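Local coordinates for importin subunit beta-1 (Saccharomyces cerevisiae, PDB 5OWU), which carries proteins into the nucleus together with importin alpha, which recognises the classical nuclear localization signal of the cargo, at residues A[439-452]-A[479-491]. Numbering follows the deposited sequence. Where two conformers were deposited one is given.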
# COMPACT_ATOMS: atom_id res chain seq x y z
N ALA A 439 0.49 25.73 -4.92
CA ALA A 439 1.89 25.61 -5.31
C ALA A 439 2.15 24.28 -5.98
O ALA A 439 2.90 24.19 -6.96
CB ALA A 439 2.80 25.77 -4.09
N ASP A 440 1.51 23.22 -5.49
CA ASP A 440 1.88 21.88 -5.90
C ASP A 440 1.42 21.59 -7.33
O ASP A 440 2.15 20.96 -8.10
CB ASP A 440 1.29 20.85 -4.94
CG ASP A 440 1.99 19.51 -5.03
OD1 ASP A 440 3.19 19.50 -5.38
OD2 ASP A 440 1.34 18.48 -4.76
N SER A 441 0.21 22.04 -7.69
CA SER A 441 -0.33 21.70 -9.00
C SER A 441 -0.14 22.78 -10.06
O SER A 441 0.07 22.45 -11.23
CB SER A 441 -1.82 21.36 -8.88
OG SER A 441 -2.00 20.10 -8.24
N VAL A 442 -0.21 24.06 -9.69
CA VAL A 442 -0.01 25.13 -10.66
C VAL A 442 0.87 26.24 -10.08
O VAL A 442 0.46 27.40 -10.01
CB VAL A 442 -1.37 25.65 -11.18
CG1 VAL A 442 -2.25 26.22 -10.07
CG2 VAL A 442 -1.19 26.64 -12.31
N ALA A 443 2.12 25.90 -9.73
CA ALA A 443 3.01 26.86 -9.09
C ALA A 443 3.27 28.07 -9.97
O ALA A 443 3.55 29.16 -9.46
CB ALA A 443 4.36 26.22 -8.74
N GLU A 444 3.23 27.90 -11.29
CA GLU A 444 3.38 29.05 -12.16
C GLU A 444 2.21 30.02 -12.05
O GLU A 444 2.30 31.13 -12.57
CB GLU A 444 3.55 28.56 -13.60
CG GLU A 444 4.82 27.74 -13.81
CD GLU A 444 4.72 26.32 -13.25
OE1 GLU A 444 3.60 25.86 -12.95
OE2 GLU A 444 5.78 25.67 -13.10
N SER A 445 1.11 29.62 -11.39
CA SER A 445 -0.03 30.51 -11.16
C SER A 445 0.33 31.66 -10.21
O SER A 445 -0.40 32.66 -10.16
CB SER A 445 -1.24 29.75 -10.57
OG SER A 445 -0.91 29.06 -9.37
N ILE A 446 1.40 31.52 -9.44
CA ILE A 446 1.81 32.55 -8.49
C ILE A 446 2.82 33.46 -9.17
O ILE A 446 3.99 33.10 -9.34
CB ILE A 446 2.38 31.93 -7.22
CG1 ILE A 446 1.45 30.83 -6.69
CG2 ILE A 446 2.60 33.02 -6.16
CD1 ILE A 446 2.05 30.00 -5.56
N ASP A 447 2.38 34.65 -9.55
CA ASP A 447 3.22 35.55 -10.32
C ASP A 447 4.48 35.91 -9.52
O ASP A 447 4.36 36.40 -8.39
CB ASP A 447 2.44 36.81 -10.67
CG ASP A 447 3.23 37.76 -11.55
OD1 ASP A 447 3.21 37.59 -12.78
OD2 ASP A 447 3.88 38.68 -11.00
N PRO A 448 5.68 35.71 -10.07
CA PRO A 448 6.90 35.98 -9.28
C PRO A 448 6.96 37.37 -8.68
O PRO A 448 7.46 37.53 -7.56
CB PRO A 448 8.02 35.77 -10.31
CG PRO A 448 7.46 34.82 -11.29
CD PRO A 448 6.00 35.17 -11.40
N GLN A 449 6.49 38.40 -9.39
CA GLN A 449 6.55 39.76 -8.86
C GLN A 449 5.35 40.09 -7.99
O GLN A 449 5.50 40.70 -6.93
CB GLN A 449 6.65 40.77 -10.01
CG GLN A 449 8.07 41.07 -10.47
CD GLN A 449 8.64 39.96 -11.34
OE1 GLN A 449 8.02 39.54 -12.32
NE2 GLN A 449 9.82 39.49 -10.98
N GLN A 450 4.15 39.68 -8.41
CA GLN A 450 2.93 40.15 -7.78
C GLN A 450 2.62 39.40 -6.48
O GLN A 450 2.28 40.02 -5.47
CB GLN A 450 1.76 40.04 -8.75
CG GLN A 450 0.42 40.41 -8.15
CD GLN A 450 -0.63 40.73 -9.21
OE1 GLN A 450 -0.43 40.46 -10.40
NE2 GLN A 450 -1.74 41.31 -8.78
N HIS A 451 2.73 38.07 -6.49
CA HIS A 451 2.24 37.28 -5.37
C HIS A 451 3.25 36.35 -4.72
O HIS A 451 3.05 36.00 -3.55
CB HIS A 451 1.03 36.45 -5.82
CG HIS A 451 -0.20 37.27 -6.06
ND1 HIS A 451 -0.97 37.13 -7.19
CD2 HIS A 451 -0.78 38.25 -5.33
CE1 HIS A 451 -1.98 37.98 -7.14
NE2 HIS A 451 -1.89 38.67 -6.02
N LEU A 452 4.30 35.94 -5.41
CA LEU A 452 5.26 35.04 -4.78
C LEU A 452 5.87 35.63 -3.52
O LEU A 452 5.99 34.90 -2.52
CB LEU A 452 6.33 34.63 -5.79
CG LEU A 452 7.31 33.55 -5.33
CD1 LEU A 452 6.59 32.26 -4.94
CD2 LEU A 452 8.37 33.25 -6.39
N ASN A 479 6.55 22.00 -1.61
CA ASN A 479 5.87 22.06 -2.91
C ASN A 479 6.38 23.21 -3.77
O ASN A 479 6.62 23.04 -4.97
CB ASN A 479 4.36 22.20 -2.71
CG ASN A 479 3.75 20.96 -2.12
OD1 ASN A 479 4.40 19.93 -2.00
ND2 ASN A 479 2.47 21.05 -1.75
N LEU A 480 6.53 24.40 -3.17
CA LEU A 480 7.01 25.54 -3.93
C LEU A 480 8.36 25.26 -4.55
O LEU A 480 8.58 25.51 -5.74
CB LEU A 480 7.11 26.77 -3.02
CG LEU A 480 5.83 27.56 -2.77
CD1 LEU A 480 6.09 28.61 -1.70
CD2 LEU A 480 5.34 28.21 -4.06
N VAL A 481 9.30 24.75 -3.75
CA VAL A 481 10.65 24.51 -4.26
C VAL A 481 10.62 23.44 -5.34
O VAL A 481 11.24 23.59 -6.40
CB VAL A 481 11.59 24.13 -3.10
CG1 VAL A 481 12.96 23.69 -3.62
CG2 VAL A 481 11.74 25.30 -2.15
N GLU A 482 9.90 22.34 -5.09
CA GLU A 482 9.85 21.25 -6.06
C GLU A 482 9.29 21.71 -7.40
O GLU A 482 9.80 21.34 -8.46
CB GLU A 482 9.01 20.10 -5.50
CG GLU A 482 9.74 19.21 -4.50
CD GLU A 482 8.86 18.11 -3.94
OE1 GLU A 482 7.63 18.15 -4.17
OE2 GLU A 482 9.39 17.21 -3.26
N GLN A 483 8.24 22.53 -7.37
CA GLN A 483 7.57 22.90 -8.61
C GLN A 483 8.23 24.08 -9.30
O GLN A 483 8.07 24.22 -10.52
CB GLN A 483 6.10 23.21 -8.33
CG GLN A 483 5.32 22.01 -7.82
CD GLN A 483 5.24 20.91 -8.86
OE1 GLN A 483 5.59 19.76 -8.59
NE2 GLN A 483 4.78 21.26 -10.05
N LEU A 484 8.96 24.93 -8.58
CA LEU A 484 9.55 26.11 -9.21
C LEU A 484 11.03 25.95 -9.54
O LEU A 484 11.54 26.70 -10.38
CB LEU A 484 9.36 27.33 -8.31
CG LEU A 484 7.90 27.75 -8.10
CD1 LEU A 484 7.80 28.87 -7.09
CD2 LEU A 484 7.28 28.18 -9.42
N ALA A 485 11.72 24.99 -8.92
CA ALA A 485 13.16 24.89 -9.11
C ALA A 485 13.53 24.57 -10.56
O ALA A 485 14.60 24.97 -11.02
CB ALA A 485 13.74 23.83 -8.18
N GLU A 486 12.66 23.86 -11.29
CA GLU A 486 13.03 23.37 -12.61
C GLU A 486 13.05 24.47 -13.66
O GLU A 486 13.88 24.43 -14.58
CB GLU A 486 12.09 22.25 -13.05
CG GLU A 486 11.93 21.12 -12.02
CD GLU A 486 13.22 20.36 -11.76
OE1 GLU A 486 13.24 19.13 -11.95
OE2 GLU A 486 14.22 20.99 -11.36
N ALA A 487 12.16 25.45 -13.55
CA ALA A 487 12.17 26.58 -14.47
C ALA A 487 13.53 27.26 -14.48
O ALA A 487 14.26 27.26 -13.48
CB ALA A 487 11.09 27.58 -14.08
N THR A 488 13.88 27.84 -15.62
CA THR A 488 15.15 28.57 -15.74
C THR A 488 14.91 29.96 -16.35
O THR A 488 14.42 30.06 -17.47
CB THR A 488 16.18 27.80 -16.60
OG1 THR A 488 16.57 26.60 -15.91
CG2 THR A 488 17.43 28.65 -16.85
N PRO A 489 15.23 31.03 -15.60
CA PRO A 489 15.66 31.00 -14.20
C PRO A 489 14.51 30.60 -13.29
O PRO A 489 13.35 30.71 -13.69
CB PRO A 489 16.11 32.44 -13.93
CG PRO A 489 16.14 33.13 -15.26
CD PRO A 489 15.16 32.41 -16.12
N SER A 490 14.82 30.12 -12.10
CA SER A 490 13.77 29.83 -11.15
C SER A 490 13.62 30.99 -10.18
O SER A 490 14.61 31.43 -9.59
CB SER A 490 14.09 28.56 -10.37
OG SER A 490 13.19 28.42 -9.29
N PRO A 491 12.41 31.51 -9.98
CA PRO A 491 12.25 32.62 -9.02
C PRO A 491 12.47 32.21 -7.57
O PRO A 491 12.89 33.05 -6.76
CB PRO A 491 10.81 33.09 -9.27
CG PRO A 491 10.10 31.87 -9.78
CD PRO A 491 11.12 31.05 -10.52
O HOH W 1 2.85 23.39 -10.24
O HOH W 2 5.73 18.93 -5.72
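With CG anti to its carbonyl carbon (chi1 -63°) and its chain bent at chi2, Gln483 folds its side chain over the backbone of Ala439 and Asp440; Asp440, its own CG anti to the backbone N (chi1 -161°), lays its carboxylate against the amide of Asn479. These two flat groups stack with their planes 12° apart. Asn479 ND2, 3.4 Å from Asp440 CB, is hydrogen-bonded to Gly436 O, one turn before Asp440 in helix 425-442.

Gln483 packs its CB against Ala443 CB at 3.5 Å, while its CG lies over the carbonyl oxygens of Ala439 and Asp440. No direct hydrogen bond joins the segments; water does that work. One water accepts from Gln483 NE2 (2.9 Å) and from the backbone N of Ala443 (2.7 Å), and gives a weak bond to Ala439 O, bridging the Gln483 amide to the backbone of Ala439 and Ala443. A leucine at Gln483 would probably leave this water without its side-chain donor and free it to shift away from Ala443 N.

Beyond these polar groups the contact is apolar. Leu480 CD2 presses on Ala439 CB at 3.5 Å and also touches Ile446 CD1, the two side chains crossing at about a right angle. Leu484 sets CD2 against Ala443 CB (3.6 Å) and meets Leu452 tip to tip through the CD1 methyls. The Leu452 side chain crosses that of Pro491 at about a right angle, CD2 lying 3.8 Å from Pro491 CB, and Pro448 CB closes the far end against the same proline.

The contact thus joins the end of HEAT 10 and the link after it, up to the start of helix 452-463, to helix 467-484 of HEAT 11 and the loop that follows, with Val455 of helix 452-463 touching both Ile446 and Leu480, helix 402-418 packed against Val442 and Ser445, and helix 516-530 against Val481.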